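Local coordinates for fructosyl amine: oxygen oxidoreductase (Aspergillus fumigatus, PDB 3DJE), which oxidatively deglycates fructosyl amino acids (Amadori products) with the help of a bound FAD cofactor, at residues T189-F192 with V197-A200; T34-Y39 with K206-E211. All blocks are in the same frame, centred on the assembly; numbering follows the deposited sequence.

In the fold
Both contacts involve the three-stranded antiparallel sheet of strands 187-193, 196-202 and 206-209, which lies beside the Rossmann-type sheet that binds FAD. Contact 1 is within the small sheet. It pairs the first two strands, is partly buried and depends on backbone hydrogen bonds. Contact 2 is between sheets. It sets the third strand against strand 33-37 of the six-stranded sheet, is buried, and joins its two segments by apolar side chains, while the far end of 34-39 holds the adenosine part of FAD through polar bonds. The two are adjacent: Ala200 O lies 2.8 Å from Trp208 N, a probable hydrogen bond, so 197-200 links 189-192 to 206-211.

Contact 1. Residues T189-F192 with V197-A200; sequences TLIF and VKGA
Ile191 lies across Gly199 and Lys198 in a beta hairpin, where strands 187-193 and 196-202 pair antiparallel. Two backbone bonds hold Ile191. Its N donates to Gly199 O at 2.9 Å, and its O accepts from Lys198 N at 2.8 Å. Leu190 with Ala200 and Phe192 with Val197 are non-hydrogen-bonded pairs. The register shifts by one between them, which is a beta bulge.

The side chain of Ile191 branches over the second strand. CG1 is anti to the carbonyl carbon (chi1 -61°), and an extended chi2 carries CD1 to 3.6 Å from Ala200 N. CG2 touches Lys198 CB at 3.8 Å, and the two side chains cross at about a right angle. Gly199, at a positive phi of 140°, has no side chain, and Ile191 CD1 packs against its backbone, near Gly199 C. Lys198 NZ forms a salt bridge with Asp196 OD2.

Leu190, Phe192, Val197 and Ala200 share one face of the sheet. Leu190 CB meets Val197 CG1 at 4.1 Å. The side chains of Phe192 and Val197 lie side by side and point the same way. The Phe192 ring also packs edge-to-face with Tyr353. CG2 of Val197, anti to its own carbonyl carbon, makes the apolar contact with the ring, 3.7 Å from Phe192 CE1.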
loop_
_atom_site.group_PDB
_atom_site.type_symbol
_atom_site.label_atom_id
_atom_site.label_comp_id
_atom_site.label_asym_id
_atom_site.label_seq_id
_atom_site.Cartn_x
_atom_site.Cartn_y
_atom_site.Cartn_z
ATOM N N THR A 189 -18.676 7.155 13.622
ATOM C CA THR A 189 -18.456 8.599 13.479
ATOM C C THR A 189 -17.352 9.040 14.413
ATOM O O THR A 189 -17.125 8.417 15.437
ATOM C CB THR A 189 -19.738 9.422 13.798
ATOM O OG1 THR A 189 -19.505 10.808 13.498
ATOM C CG2 THR A 189 -20.163 9.267 15.260
ATOM N N LEU A 190 -16.642 10.099 14.030
ATOM C CA LEU A 190 -15.816 10.795 15.010
ATOM C C LEU A 190 -16.748 11.617 15.908
ATOM O O LEU A 190 -17.917 11.878 15.549
ATOM C CB LEU A 190 -14.795 11.706 14.297
ATOM C CG LEU A 190 -13.838 10.985 13.333
ATOM C CD1 LEU A 190 -12.943 11.999 12.612
ATOM C CD2 LEU A 190 -12.994 9.937 14.068
ATOM N N ILE A 191 -16.240 11.989 17.077
ATOM C CA ILE A 191 -16.973 12.848 18.007
ATOM C C ILE A 191 -16.650 14.301 17.698
ATOM O O ILE A 191 -15.535 14.734 17.926
ATOM C CB ILE A 191 -16.613 12.554 19.482
ATOM C CG1 ILE A 191 -16.968 11.106 19.851
ATOM C CG2 ILE A 191 -17.336 13.536 20.433
ATOM C CD1 ILE A 191 -16.369 10.671 21.200
ATOM N N PHE A 192 -17.636 15.051 17.194
ATOM C CA PHE A 192 -17.433 16.473 16.857
ATOM C C PHE A 192 -18.069 17.342 17.927
ATOM O O PHE A 192 -19.291 17.327 18.111
ATOM C CB PHE A 192 -18.017 16.808 15.482
ATOM C CG PHE A 192 -17.244 16.210 14.327
ATOM C CD1 PHE A 192 -16.195 16.908 13.738
ATOM C CD2 PHE A 192 -17.580 14.951 13.822
ATOM C CE1 PHE A 192 -15.486 16.358 12.657
ATOM C CE2 PHE A 192 -16.877 14.397 12.743
ATOM C CZ PHE A 192 -15.838 15.102 12.167
ATOM N N VAL A 197 -12.360 17.434 17.224
ATOM C CA VAL A 197 -12.636 15.992 17.293
ATOM C C VAL A 197 -12.168 15.477 18.645
ATOM O O VAL A 197 -10.992 15.628 19.000
ATOM C CB VAL A 197 -11.926 15.233 16.159
ATOM C CG1 VAL A 197 -11.955 13.705 16.438
ATOM C CG2 VAL A 197 -12.593 15.577 14.824
ATOM N N LYS A 198 -13.094 14.866 19.385
ATOM C CA LYS A 198 -12.856 14.451 20.773
ATOM C C LYS A 198 -12.686 12.948 20.944
ATOM O O LYS A 198 -12.563 12.467 22.070
ATOM C CB LYS A 198 -13.992 14.940 21.702
ATOM C CG LYS A 198 -14.190 16.464 21.751
ATOM C CD LYS A 198 -12.910 17.227 22.046
ATOM C CE LYS A 198 -13.207 18.719 22.214
ATOM N NZ LYS A 198 -11.953 19.520 22.395
ATOM N N GLY A 199 -12.682 12.222 19.826
ATOM C CA GLY A 199 -12.583 10.750 19.833
ATOM C C GLY A 199 -13.494 10.155 18.779
ATOM O O GLY A 199 -13.718 10.764 17.720
ATOM N N ALA A 200 -14.020 8.965 19.066
ATOM C CA ALA A 200 -14.855 8.231 18.100
ATOM C C ALA A 200 -15.948 7.432 18.780
ATOM O O ALA A 200 -15.852 7.104 19.963
ATOM C CB ALA A 200 -13.997 7.275 17.274
#

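Contact 2. Residues T34-Y39 with K206-E211. With FAD (flavin-adenine dinucleotide), chain C.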
loop_
_atom_site.group_PDB
_atom_site.type_symbol
_atom_site.label_atom_id
_atom_site.label_comp_id
_atom_site.label_asym_id
_atom_site.label_seq_id
_atom_site.Cartn_x
_atom_site.Cartn_y
_atom_site.Cartn_z
ATOM N N THR A 34 -5.209 3.404 22.346
ATOM C CA THR A 34 -6.209 2.431 21.916
ATOM C C THR A 34 -6.327 2.477 20.401
ATOM O O THR A 34 -6.370 3.561 19.811
ATOM C CB THR A 34 -7.588 2.724 22.551
ATOM O OG1 THR A 34 -7.470 2.682 23.981
ATOM C CG2 THR A 34 -8.616 1.683 22.137
ATOM N N VAL A 35 -6.375 1.305 19.778
ATOM C CA VAL A 35 -6.550 1.217 18.328
ATOM C C VAL A 35 -7.857 0.494 18.026
ATOM O O VAL A 35 -8.114 -0.584 18.589
ATOM C CB VAL A 35 -5.373 0.463 17.642
ATOM C CG1 VAL A 35 -5.512 0.524 16.105
ATOM C CG2 VAL A 35 -4.018 1.050 18.056
ATOM N N LEU A 36 -8.639 1.070 17.109
ATOM C CA LEU A 36 -9.947 0.517 16.711
ATOM C C LEU A 36 -9.942 0.063 15.260
ATOM O O LEU A 36 -9.549 0.818 14.374
ATOM C CB LEU A 36 -11.040 1.592 16.858
ATOM C CG LEU A 36 -11.241 2.222 18.237
ATOM C CD1 LEU A 36 -12.230 3.388 18.119
ATOM C CD2 LEU A 36 -11.726 1.195 19.248
ATOM N N ASP A 37 -10.425 -1.146 15.007
ATOM C CA ASP A 37 -10.531 -1.636 13.616
ATOM C C ASP A 37 -11.687 -2.644 13.519
ATOM O O ASP A 37 -11.833 -3.467 14.406
ATOM C CB ASP A 37 -9.200 -2.292 13.221
ATOM C CG ASP A 37 -9.027 -2.447 11.717
ATOM O OD1 ASP A 37 -9.782 -3.230 11.098
ATOM O OD2 ASP A 37 -8.130 -1.789 11.148
ATOM N N PRO A 38 -12.502 -2.580 12.440
ATOM C CA PRO A 38 -13.642 -3.484 12.268
ATOM C C PRO A 38 -13.258 -4.936 11.951
ATOM O O PRO A 38 -14.130 -5.817 11.982
ATOM C CB PRO A 38 -14.413 -2.866 11.088
ATOM C CG PRO A 38 -13.413 -2.107 10.319
ATOM C CD PRO A 38 -12.411 -1.601 11.347
ATOM N N TYR A 39 -11.978 -5.181 11.669
ATOM C CA TYR A 39 -11.484 -6.540 11.415
ATOM C C TYR A 39 -10.397 -6.940 12.423
ATOM O O TYR A 39 -9.652 -6.083 12.890
ATOM C CB TYR A 39 -10.920 -6.658 9.995
ATOM C CG TYR A 39 -11.947 -6.534 8.896
ATOM C CD1 TYR A 39 -12.432 -7.668 8.241
ATOM C CD2 TYR A 39 -12.427 -5.287 8.499
ATOM C CE1 TYR A 39 -13.386 -7.557 7.222
ATOM C CE2 TYR A 39 -13.400 -5.166 7.485
ATOM C CZ TYR A 39 -13.861 -6.310 6.856
ATOM O OH TYR A 39 -14.803 -6.203 5.846
ATOM N N LYS A 206 -20.332 2.394 21.733
ATOM C CA LYS A 206 -19.367 2.769 22.767
ATOM C C LYS A 206 -18.704 4.073 22.343
ATOM O O LYS A 206 -18.335 4.237 21.185
ATOM C CB LYS A 206 -18.306 1.693 22.978
ATOM C CG LYS A 206 -17.377 1.979 24.166
ATOM C CD LYS A 206 -16.591 0.746 24.628
ATOM C CE LYS A 206 -17.476 -0.500 24.760
ATOM N NZ LYS A 206 -16.752 -1.658 25.376
ATOM N N ILE A 207 -18.568 4.979 23.307
ATOM C CA ILE A 207 -17.983 6.297 23.093
ATOM C C ILE A 207 -16.544 6.244 23.586
ATOM O O ILE A 207 -16.306 5.915 24.746
ATOM C CB ILE A 207 -18.750 7.372 23.893
ATOM C CG1 ILE A 207 -20.197 7.465 23.382
ATOM C CG2 ILE A 207 -18.029 8.737 23.815
ATOM C CD1 ILE A 207 -21.128 8.238 24.325
ATOM N N TRP A 208 -15.610 6.562 22.689
ATOM C CA TRP A 208 -14.177 6.480 22.952
ATOM C C TRP A 208 -13.602 7.885 22.928
ATOM O O TRP A 208 -13.276 8.402 21.870
ATOM C CB TRP A 208 -13.466 5.628 21.898
ATOM C CG TRP A 208 -13.844 4.191 21.932
ATOM C CD1 TRP A 208 -14.849 3.590 21.217
ATOM C CD2 TRP A 208 -13.226 3.161 22.699
ATOM N NE1 TRP A 208 -14.887 2.247 21.499
ATOM C CE2 TRP A 208 -13.915 1.956 22.416
ATOM C CE3 TRP A 208 -12.160 3.138 23.614
ATOM C CZ2 TRP A 208 -13.562 0.726 23.004
ATOM C CZ3 TRP A 208 -11.811 1.919 24.212
ATOM C CH2 TRP A 208 -12.518 0.730 23.901
ATOM N N ARG A 209 -13.502 8.507 24.099
ATOM C CA ARG A 209 -12.981 9.878 24.167
ATOM C C ARG A 209 -11.464 9.838 24.266
ATOM O O ARG A 209 -10.913 8.983 24.952
ATOM C CB ARG A 209 -13.599 10.632 25.354
ATOM C CG ARG A 209 -15.098 10.823 25.195
ATOM C CD ARG A 209 -15.704 11.775 26.210
ATOM N NE ARG A 209 -17.095 12.071 25.873
ATOM C CZ ARG A 209 -17.495 13.100 25.127
ATOM N NH1 ARG A 209 -16.620 13.974 24.635
ATOM N NH2 ARG A 209 -18.791 13.263 24.883
ATOM N N ALA A 210 -10.796 10.769 23.582
ATOM C CA ALA A 210 -9.346 10.809 23.572
ATOM C C ALA A 210 -8.834 12.226 23.484
ATOM O O ALA A 210 -9.474 13.081 22.890
ATOM C CB ALA A 210 -8.818 10.004 22.409
ATOM N N GLU A 211 -7.666 12.452 24.089
ATOM C CA GLU A 211 -6.976 13.727 23.984
ATOM C C GLU A 211 -6.490 14.039 22.562
ATOM O O GLU A 211 -6.464 15.195 22.144
ATOM C CB GLU A 211 -5.814 13.758 24.982
ATOM C CG GLU A 211 -6.245 13.794 26.442
ATOM C CD GLU A 211 -5.101 14.229 27.363
ATOM O OE1 GLU A 211 -4.284 15.076 26.936
ATOM O OE2 GLU A 211 -5.003 13.717 28.504
HETATM P PA FAD C . -4.607 0.031 5.280
HETATM O O1A FAD C . -3.423 -0.769 5.611
HETATM O O2A FAD C . -5.518 -0.453 4.197
HETATM O O5B FAD C . -5.372 0.196 6.655
HETATM C C5B FAD C . -6.656 0.816 6.762
HETATM C C4B FAD C . -7.314 0.253 8.028
HETATM O O4B FAD C . -8.482 1.078 8.198
HETATM C C3B FAD C . -7.809 -1.181 7.723
HETATM O O3B FAD C . -7.213 -2.136 8.617
HETATM C C2B FAD C . -9.323 -1.048 7.949
HETATM O O2B FAD C . -9.896 -2.226 8.598
HETATM C C1B FAD C . -9.413 0.241 8.813
HETATM N N9A FAD C . -10.835 0.702 8.809
HETATM C C8A FAD C . -11.710 0.722 7.781
HETATM N N7A FAD C . -12.904 1.159 8.234
HETATM C C5A FAD C . -12.777 1.409 9.545
HETATM C C6A FAD C . -13.656 1.856 10.537
HETATM N N6A FAD C . -14.949 2.121 10.232
HETATM N N1A FAD C . -13.194 2.005 11.794
HETATM C C2A FAD C . -11.921 1.735 12.107
HETATM N N3A FAD C . -11.055 1.302 11.184
HETATM C C4A FAD C . -11.466 1.134 9.905
HETATM N N1 FAD C . 3.026 -0.490 -1.199
HETATM C C2 FAD C . 4.401 -0.716 -1.199
HETATM O O2 FAD C . 5.167 -0.031 -0.518
HETATM N N3 FAD C . 4.916 -1.739 -1.996
HETATM C C4 FAD C . 4.097 -2.528 -2.797
HETATM O O4 FAD C . 4.589 -3.429 -3.488
HETATM C C4X FAD C . 2.717 -2.277 -2.802
HETATM N N5 FAD C . 1.869 -3.037 -3.605
HETATM C C5X FAD C . 0.491 -2.897 -3.468
HETATM C C6 FAD C . -0.338 -3.806 -4.120
HETATM C C7 FAD C . -1.717 -3.726 -3.969
HETATM C C7M FAD C . -2.581 -4.741 -4.730
HETATM C C8 FAD C . -2.276 -2.752 -3.144
HETATM C C8M FAD C . -3.806 -2.716 -2.918
HETATM C C9 FAD C . -1.435 -1.850 -2.476
HETATM C C9A FAD C . -0.045 -1.925 -2.626
HETATM N N10 FAD C . 0.825 -1.025 -1.979
HETATM C C10 FAD C . 2.199 -1.261 -2.001
HETATM C "C1'" FAD C . 0.295 0.147 -1.268
HETATM C "C2'" FAD C . 0.163 -0.165 0.223
HETATM O "O2'" FAD C . -0.376 -1.493 0.400
HETATM C "C3'" FAD C . -0.747 0.873 0.873
HETATM O "O3'" FAD C . -0.341 2.190 0.447
HETATM C "C4'" FAD C . -0.668 0.835 2.403
HETATM O "O4'" FAD C . -0.737 -0.499 2.905
HETATM C "C5'" FAD C . -1.835 1.648 2.977
HETATM O "O5'" FAD C . -1.745 1.672 4.411
HETATM P P FAD C . -2.889 2.391 5.275
HETATM O O1P FAD C . -3.077 3.783 4.769
HETATM O O2P FAD C . -2.534 2.148 6.688
HETATM O O3P FAD C . -4.229 1.563 4.952
#
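Trp208 lies against Leu36 and Thr34 where strand 206-209 of the small antiparallel sheet meets strand 33-37 of the Rossmann-type FAD-binding fold. The end of 34-39, from Asp37 on, turns to the cofactor.

The contact between the segments is apolar. Leu36 puts CD2 over one face of the indole, a CH-pi contact 4.1 Å from the centroid of the five-membered ring and 16° off its normal. Leu36 CG is anti to the carbonyl carbon (chi1 -58°), and both methyls reach the indole: CD2 over the face and CD1 near Trp208 CD1. Thr34 crosses the indole at about a right angle, CG2 oblique to the ring and 3.8 Å from Trp208 CZ3. On the opposite face lies Lys206 CD, offset toward the rim. Val179 also packs on Trp208.

The polar bonds lie elsewhere. Trp208 NE1 is hydrogen-bonded to Thr202 OG1, which helps fix the turn of the indole. Asp37, at the end of its strand, takes both adenosine ribose hydroxyls. FAD O2B donates to Asp37 OD1 at 2.7 Å, and FAD O3B to Asp37 OD2 at 2.7 Å. Ala14 N also bonds OD2. An acid here that binds the ribose is a hallmark of Rossmann-type FAD sites. Pro38 packs on the adenine, with CD 3.2 Å from FAD N3A. An Asx turn steadies the carboxylate: Tyr39 N donates to Asp37 OD1 at 3.0 Å, on its anti lone pair.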